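Long-range contact in outer membrane protein (Tpn50) (Borrelia burgdorferi, PDB 3OON), which probably anchors the outer membrane to the cell wall by binding peptidoglycan through its OmpA-like C-terminal domain, the part of the protein in this structure: residues A[9-23]-A[112-123]. Numbering follows the deposited sequence. Where two conformers were deposited one is given.
With SO4 (sulfate ion), chain B.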
loop_
_atom_site.group_PDB
_atom_site.type_symbol
_atom_site.label_atom_id
_atom_site.label_comp_id
_atom_site.label_asym_id
_atom_site.label_seq_id
_atom_site.Cartn_x
_atom_site.Cartn_y
_atom_site.Cartn_z
ATOM N N ASN A 9 -2.703 11.764 0.437
ATOM C CA ASN A 9 -2.670 13.143 -0.033
ATOM C C ASN A 9 -3.882 13.920 0.467
ATOM O O ASN A 9 -4.659 13.415 1.292
ATOM C CB ASN A 9 -2.466 13.234 -1.562
ATOM C CG ASN A 9 -3.588 12.598 -2.360
ATOM O OD1 ASN A 9 -4.723 12.501 -1.903
ATOM N ND2 ASN A 9 -3.273 12.179 -3.580
ATOM N N ASN A 10 -4.025 15.154 0.006
ATOM C CA ASN A 10 -5.153 15.999 0.386
ATOM C C ASN A 10 -6.510 15.454 -0.083
ATOM O O ASN A 10 -7.550 15.812 0.482
ATOM C CB ASN A 10 -4.932 17.416 -0.145
ATOM C CG ASN A 10 -4.538 17.427 -1.606
ATOM O OD1 ASN A 10 -5.381 17.280 -2.484
ATOM N ND2 ASN A 10 -3.249 17.591 -1.873
ATOM N N LYS A 11 -6.487 14.588 -1.103
ATOM C CA LYS A 11 -7.706 13.996 -1.687
ATOM C C LYS A 11 -8.179 12.728 -0.970
ATOM O O LYS A 11 -9.361 12.374 -1.024
ATOM C CB LYS A 11 -7.484 13.671 -3.167
ATOM C CG LYS A 11 -7.078 14.860 -4.032
ATOM C CD LYS A 11 -6.538 14.408 -5.392
ATOM C CE LYS A 11 -7.659 14.074 -6.355
ATOM N NZ LYS A 11 -7.211 14.088 -7.770
ATOM N N GLY A 12 -7.245 12.043 -0.316
ATOM C CA GLY A 12 -7.524 10.773 0.345
ATOM C C GLY A 12 -6.300 9.874 0.362
ATOM O O GLY A 12 -5.163 10.346 0.471
ATOM N N ILE A 13 -6.538 8.574 0.262
ATOM C CA ILE A 13 -5.455 7.604 0.264
ATOM C C ILE A 13 -5.220 7.166 -1.179
ATOM O O ILE A 13 -6.080 6.533 -1.788
ATOM C CB ILE A 13 -5.792 6.382 1.160
ATOM C CG1 ILE A 13 -6.079 6.821 2.602
ATOM C CG2 ILE A 13 -4.660 5.362 1.116
ATOM C CD1 ILE A 13 -6.643 5.713 3.492
ATOM N N ASN A 14 -4.047 7.504 -1.716
ATOM C CA ASN A 14 -3.677 7.164 -3.091
ATOM C C ASN A 14 -3.067 5.758 -3.192
ATOM O O ASN A 14 -2.133 5.420 -2.454
ATOM C CB ASN A 14 -2.673 8.199 -3.621
ATOM C CG ASN A 14 -2.426 8.079 -5.108
ATOM O OD1 ASN A 14 -3.161 8.647 -5.933
ATOM N ND2 ASN A 14 -1.376 7.376 -5.466
ATOM N N LEU A 15 -3.605 4.958 -4.108
ATOM C CA LEU A 15 -3.076 3.641 -4.433
ATOM C C LEU A 15 -2.479 3.729 -5.828
ATOM O O LEU A 15 -3.202 3.899 -6.814
ATOM C CB LEU A 15 -4.177 2.568 -4.394
ATOM C CG LEU A 15 -5.140 2.516 -3.198
ATOM C CD1 LEU A 15 -6.098 1.316 -3.337
ATOM C CD2 LEU A 15 -4.368 2.440 -1.900
ATOM N N SER A 16 -1.160 3.652 -5.922
ATOM C CA SER A 16 -0.537 3.703 -7.240
ATOM C C SER A 16 0.101 2.360 -7.565
ATOM O O SER A 16 0.739 1.728 -6.717
ATOM C CB SER A 16 0.453 4.864 -7.361
ATOM O OG SER A 16 1.625 4.615 -6.640
ATOM N N PHE A 17 -0.113 1.901 -8.786
ATOM C CA PHE A 17 0.330 0.582 -9.186
ATOM C C PHE A 17 0.425 0.543 -10.700
ATOM O O PHE A 17 0.089 1.517 -11.375
ATOM C CB PHE A 17 -0.636 -0.494 -8.665
ATOM C CG PHE A 17 -2.071 -0.239 -9.011
ATOM C CD1 PHE A 17 -2.642 -0.827 -10.124
ATOM C CD2 PHE A 17 -2.850 0.610 -8.224
ATOM C CE1 PHE A 17 -3.987 -0.570 -10.460
ATOM C CE2 PHE A 17 -4.180 0.872 -8.547
ATOM C CZ PHE A 17 -4.750 0.278 -9.668
ATOM N N ASP A 18 0.886 -0.568 -11.253
ATOM C CA ASP A 18 0.923 -0.684 -12.707
ATOM C C ASP A 18 0.322 -1.999 -13.179
ATOM O O ASP A 18 0.611 -3.074 -12.641
ATOM C CB ASP A 18 2.331 -0.474 -13.266
ATOM C CG ASP A 18 3.275 -1.580 -12.879
ATOM O OD1 ASP A 18 2.894 -2.403 -12.031
ATOM O OD2 ASP A 18 4.398 -1.631 -13.425
ATOM N N ILE A 19 -0.521 -1.879 -14.196
ATOM C CA ILE A 19 -1.329 -2.978 -14.710
ATOM C C ILE A 19 -0.894 -3.180 -16.135
ATOM O O ILE A 19 -0.841 -2.218 -16.909
ATOM C CB ILE A 19 -2.844 -2.621 -14.707
ATOM C CG1 ILE A 19 -3.385 -2.475 -13.277
ATOM C CG2 ILE A 19 -3.668 -3.637 -15.539
ATOM C CD1 ILE A 19 -3.503 -3.784 -12.474
ATOM N N GLU A 20 -0.578 -4.424 -16.484
ATOM C CA GLU A 20 -0.259 -4.761 -17.858
ATOM C C GLU A 20 -1.534 -4.779 -18.679
ATOM O O GLU A 20 -2.476 -5.515 -18.360
ATOM C CB GLU A 20 0.439 -6.116 -17.932
ATOM C CG GLU A 20 1.844 -6.094 -17.373
ATOM C CD GLU A 20 2.679 -7.295 -17.788
ATOM O OE1 GLU A 20 2.574 -7.751 -18.946
ATOM O OE2 GLU A 20 3.459 -7.772 -16.943
ATOM N N PHE A 21 -1.567 -3.930 -19.702
ATOM C CA PHE A 21 -2.606 -3.945 -20.721
ATOM C C PHE A 21 -1.979 -4.438 -22.012
ATOM O O PHE A 21 -0.800 -4.197 -22.265
ATOM C CB PHE A 21 -3.158 -2.534 -20.956
ATOM C CG PHE A 21 -3.961 -1.991 -19.812
ATOM C CD1 PHE A 21 -5.314 -2.299 -19.685
ATOM C CD2 PHE A 21 -3.374 -1.152 -18.877
ATOM C CE1 PHE A 21 -6.069 -1.780 -18.619
ATOM C CE2 PHE A 21 -4.116 -0.631 -17.815
ATOM C CZ PHE A 21 -5.461 -0.948 -17.685
ATOM N N TYR A 22 -2.756 -5.130 -22.831
ATOM C CA TYR A 22 -2.270 -5.487 -24.156
ATOM C C TYR A 22 -2.014 -4.209 -24.958
ATOM O O TYR A 22 -2.693 -3.205 -24.734
ATOM C CB TYR A 22 -3.257 -6.414 -24.850
ATOM C CG TYR A 22 -3.237 -7.819 -24.284
ATOM C CD1 TYR A 22 -2.155 -8.677 -24.524
ATOM C CD2 TYR A 22 -4.292 -8.292 -23.509
ATOM C CE1 TYR A 22 -2.131 -9.973 -24.006
ATOM C CE2 TYR A 22 -4.281 -9.587 -22.985
ATOM C CZ TYR A 22 -3.197 -10.422 -23.241
ATOM O OH TYR A 22 -3.172 -11.702 -22.725
ATOM N N PRO A 23 -1.028 -4.237 -25.881
ATOM C CA PRO A 23 -0.581 -3.014 -26.558
ATOM C C PRO A 23 -1.745 -2.221 -27.141
ATOM O O PRO A 23 -2.612 -2.804 -27.800
ATOM C CB PRO A 23 0.314 -3.532 -27.692
ATOM C CG PRO A 23 0.761 -4.884 -27.255
ATOM C CD PRO A 23 -0.315 -5.436 -26.360
ATOM N N ALA A 112 6.564 -4.379 -19.962
ATOM C CA ALA A 112 6.521 -3.405 -21.052
ATOM C C ALA A 112 5.090 -2.988 -21.367
ATOM O O ALA A 112 4.849 -1.852 -21.783
ATOM C CB ALA A 112 7.194 -3.966 -22.295
ATOM N N LYS A 113 4.153 -3.917 -21.176
ATOM C CA LYS A 113 2.720 -3.642 -21.321
ATOM C C LYS A 113 2.214 -2.819 -20.130
ATOM O O LYS A 113 1.103 -2.270 -20.166
ATOM C CB LYS A 113 1.933 -4.951 -21.400
ATOM C CG LYS A 113 2.179 -5.794 -22.652
ATOM C CD LYS A 113 1.549 -7.177 -22.482
ATOM C CE LYS A 113 2.341 -8.280 -23.194
ATOM N NZ LYS A 113 2.306 -8.144 -24.682
ATOM N N ASN A 114 3.039 -2.746 -19.083
ATOM C CA ASN A 114 2.703 -2.036 -17.842
ATOM C C ASN A 114 2.363 -0.555 -18.015
ATOM O O ASN A 114 3.162 0.226 -18.530
ATOM C CB ASN A 114 3.830 -2.178 -16.812
ATOM C CG ASN A 114 3.625 -3.351 -15.867
ATOM O OD1 ASN A 114 2.502 -3.644 -15.437
ATOM N ND2 ASN A 114 4.718 -4.006 -15.504
ATOM N N ARG A 115 1.174 -0.183 -17.549
ATOM C CA ARG A 115 0.720 1.202 -17.576
ATOM C C ARG A 115 0.233 1.636 -16.191
ATOM O O ARG A 115 -0.344 0.841 -15.438
ATOM C CB ARG A 115 -0.403 1.388 -18.600
ATOM C CG ARG A 115 0.003 1.163 -20.050
ATOM C CD ARG A 115 1.019 2.192 -20.492
ATOM N NE ARG A 115 1.448 1.979 -21.875
ATOM C CZ ARG A 115 2.460 1.192 -22.246
ATOM N NH1 ARG A 115 3.168 0.509 -21.345
ATOM N NH2 ARG A 115 2.761 1.073 -23.533
ATOM N N ARG A 116 0.461 2.908 -15.883
ATOM C CA ARG A 116 0.148 3.473 -14.585
ATOM C C ARG A 116 -1.356 3.625 -14.405
ATOM O O ARG A 116 -2.060 4.099 -15.304
ATOM C CB ARG A 116 0.829 4.836 -14.423
ATOM C CG ARG A 116 2.370 4.788 -14.382
ATOM C CD ARG A 116 2.967 6.194 -14.328
ATOM N NE ARG A 116 2.116 7.103 -13.551
ATOM C CZ ARG A 116 1.491 8.175 -14.038
ATOM N NH1 ARG A 116 1.627 8.528 -15.314
ATOM N NH2 ARG A 116 0.740 8.908 -13.229
ATOM N N VAL A 117 -1.834 3.193 -13.237
ATOM C CA VAL A 117 -3.208 3.426 -12.802
ATOM C C VAL A 117 -3.109 3.917 -11.373
ATOM O O VAL A 117 -2.247 3.478 -10.603
ATOM C CB VAL A 117 -4.109 2.151 -12.846
ATOM C CG1 VAL A 117 -5.568 2.500 -12.498
ATOM C CG2 VAL A 117 -4.086 1.491 -14.198
ATOM N N GLU A 118 -3.978 4.848 -11.019
ATOM C CA GLU A 118 -4.069 5.280 -9.649
ATOM C C GLU A 118 -5.507 5.117 -9.248
ATOM O O GLU A 118 -6.414 5.333 -10.063
ATOM C CB GLU A 118 -3.646 6.737 -9.480
ATOM C CG GLU A 118 -2.164 6.992 -9.705
ATOM C CD GLU A 118 -1.868 7.414 -11.130
ATOM O OE1 GLU A 118 -2.615 8.279 -11.665
ATOM O OE2 GLU A 118 -0.893 6.880 -11.709
ATOM N N ILE A 119 -5.705 4.717 -8.001
ATOM C CA ILE A 119 -7.018 4.719 -7.392
ATOM C C ILE A 119 -6.899 5.474 -6.073
ATOM O O ILE A 119 -6.031 5.164 -5.238
ATOM C CB ILE A 119 -7.528 3.301 -7.129
ATOM C CG1 ILE A 119 -7.737 2.544 -8.444
ATOM C CG2 ILE A 119 -8.843 3.352 -6.338
ATOM C CD1 ILE A 119 -8.146 1.078 -8.279
ATOM N N THR A 120 -7.747 6.473 -5.885
ATOM C CA THR A 120 -7.751 7.232 -4.639
ATOM C C THR A 120 -8.993 6.910 -3.813
ATOM O O THR A 120 -10.116 7.026 -4.305
ATOM C CB THR A 120 -7.644 8.739 -4.902
ATOM O OG1 THR A 120 -6.447 8.999 -5.649
ATOM C CG2 THR A 120 -7.580 9.530 -3.590
ATOM N N ILE A 121 -8.779 6.495 -2.568
ATOM C CA ILE A 121 -9.884 6.319 -1.628
ATOM C C ILE A 121 -10.195 7.714 -1.120
ATOM O O ILE A 121 -9.420 8.296 -0.353
ATOM C CB ILE A 121 -9.537 5.367 -0.471
ATOM C CG1 ILE A 121 -9.046 4.021 -1.022
ATOM C CG2 ILE A 121 -10.767 5.155 0.422
ATOM C CD1 ILE A 121 -8.410 3.110 0.031
ATOM N N LEU A 122 -11.306 8.267 -1.599
ATOM C CA LEU A 122 -11.638 9.667 -1.342
ATOM C C LEU A 122 -12.134 9.856 0.076
ATOM O O LEU A 122 -12.913 9.050 0.584
ATOM C CB LEU A 122 -12.685 10.171 -2.341
ATOM C CG LEU A 122 -12.313 10.084 -3.824
ATOM C CD1 LEU A 122 -13.517 10.436 -4.677
ATOM C CD2 LEU A 122 -11.098 10.979 -4.171
ATOM N N ASN A 123 -11.673 10.932 0.698
ATOM C CA ASN A 123 -12.035 11.266 2.072
ATOM C C ASN A 123 -13.538 11.309 2.340
ATOM O O ASN A 123 -14.032 10.607 3.234
ATOM C CB ASN A 123 -11.389 12.587 2.469
ATOM C CG ASN A 123 -10.108 12.390 3.238
ATOM O OD1 ASN A 123 -9.013 12.521 2.689
ATOM N ND2 ASN A 123 -10.236 12.069 4.526
HETATM S S SO4 B . -0.209 3.394 -24.833
HETATM O O1 SO4 B . 1.048 2.763 -25.229
HETATM O O2 SO4 B . -0.241 3.589 -23.389
HETATM O O3 SO4 B . -0.290 4.687 -25.511
HETATM O O4 SO4 B . -1.316 2.550 -25.269
HETATM O O HOH W 1 -9.838 15.469 1.364
HETATM O O HOH W 2 0.130 -1.813 -22.816
#
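Lys11, whose amide is held by Asn9 OD1 in an Asx turn, accepts through its O from Asn123 N, the first rung of an antiparallel ladder between strands 12-20 and 114-122. Gly12 comes next: phi 150° and psi -146° lie in a region open to glycine, and having no side chain lets its CA come within 3.2 Å of Ile121 O.

From Ile13 to Glu20, odd residues point to the helix-covered face and even ones to the other. Ile13 pairs with Ile121 through two backbone bonds, their CB atoms 4.2 Å apart, branched side chains suiting an extended chain. Asn14, polar on the partly exposed face, brings OD1 to 3.3 Å from Thr120 OG1. Leu15, apolar for the buried face, exchanges two backbone bonds with Ile119, Leu15 N to Ile119 O being 2.7 Å. Phe17 sits with CG between its backbone N and carbonyl carbon (chi1 52°), which folds the ring back over Val117: Val117 O lies over one face, and CE1 comes within 3.6 Å of Val117 CB. In the conformer given, the Asp18 carboxylate stacks on the Asn114 amide, both bond to Asn1, and Asp18 pairs with Lys35. Phe21 N to Lys113 O ends the ladder, a water bridging Phe21 O and Lys113 O; the ring edge meets Arg115 CB. Arg115 NE lies 2.8 Å from O2 of a sulfate, probably from the crystallisation liquor; with Arg73 also binding it, the ion may mark where OmpA-like domains hold the peptidoglycan peptide.

Strands 4-9 and 51-55 flank these two adjacent interior strands, 114-122 being central; helix 33-45 covers Phe17, Ile19 and Ile121.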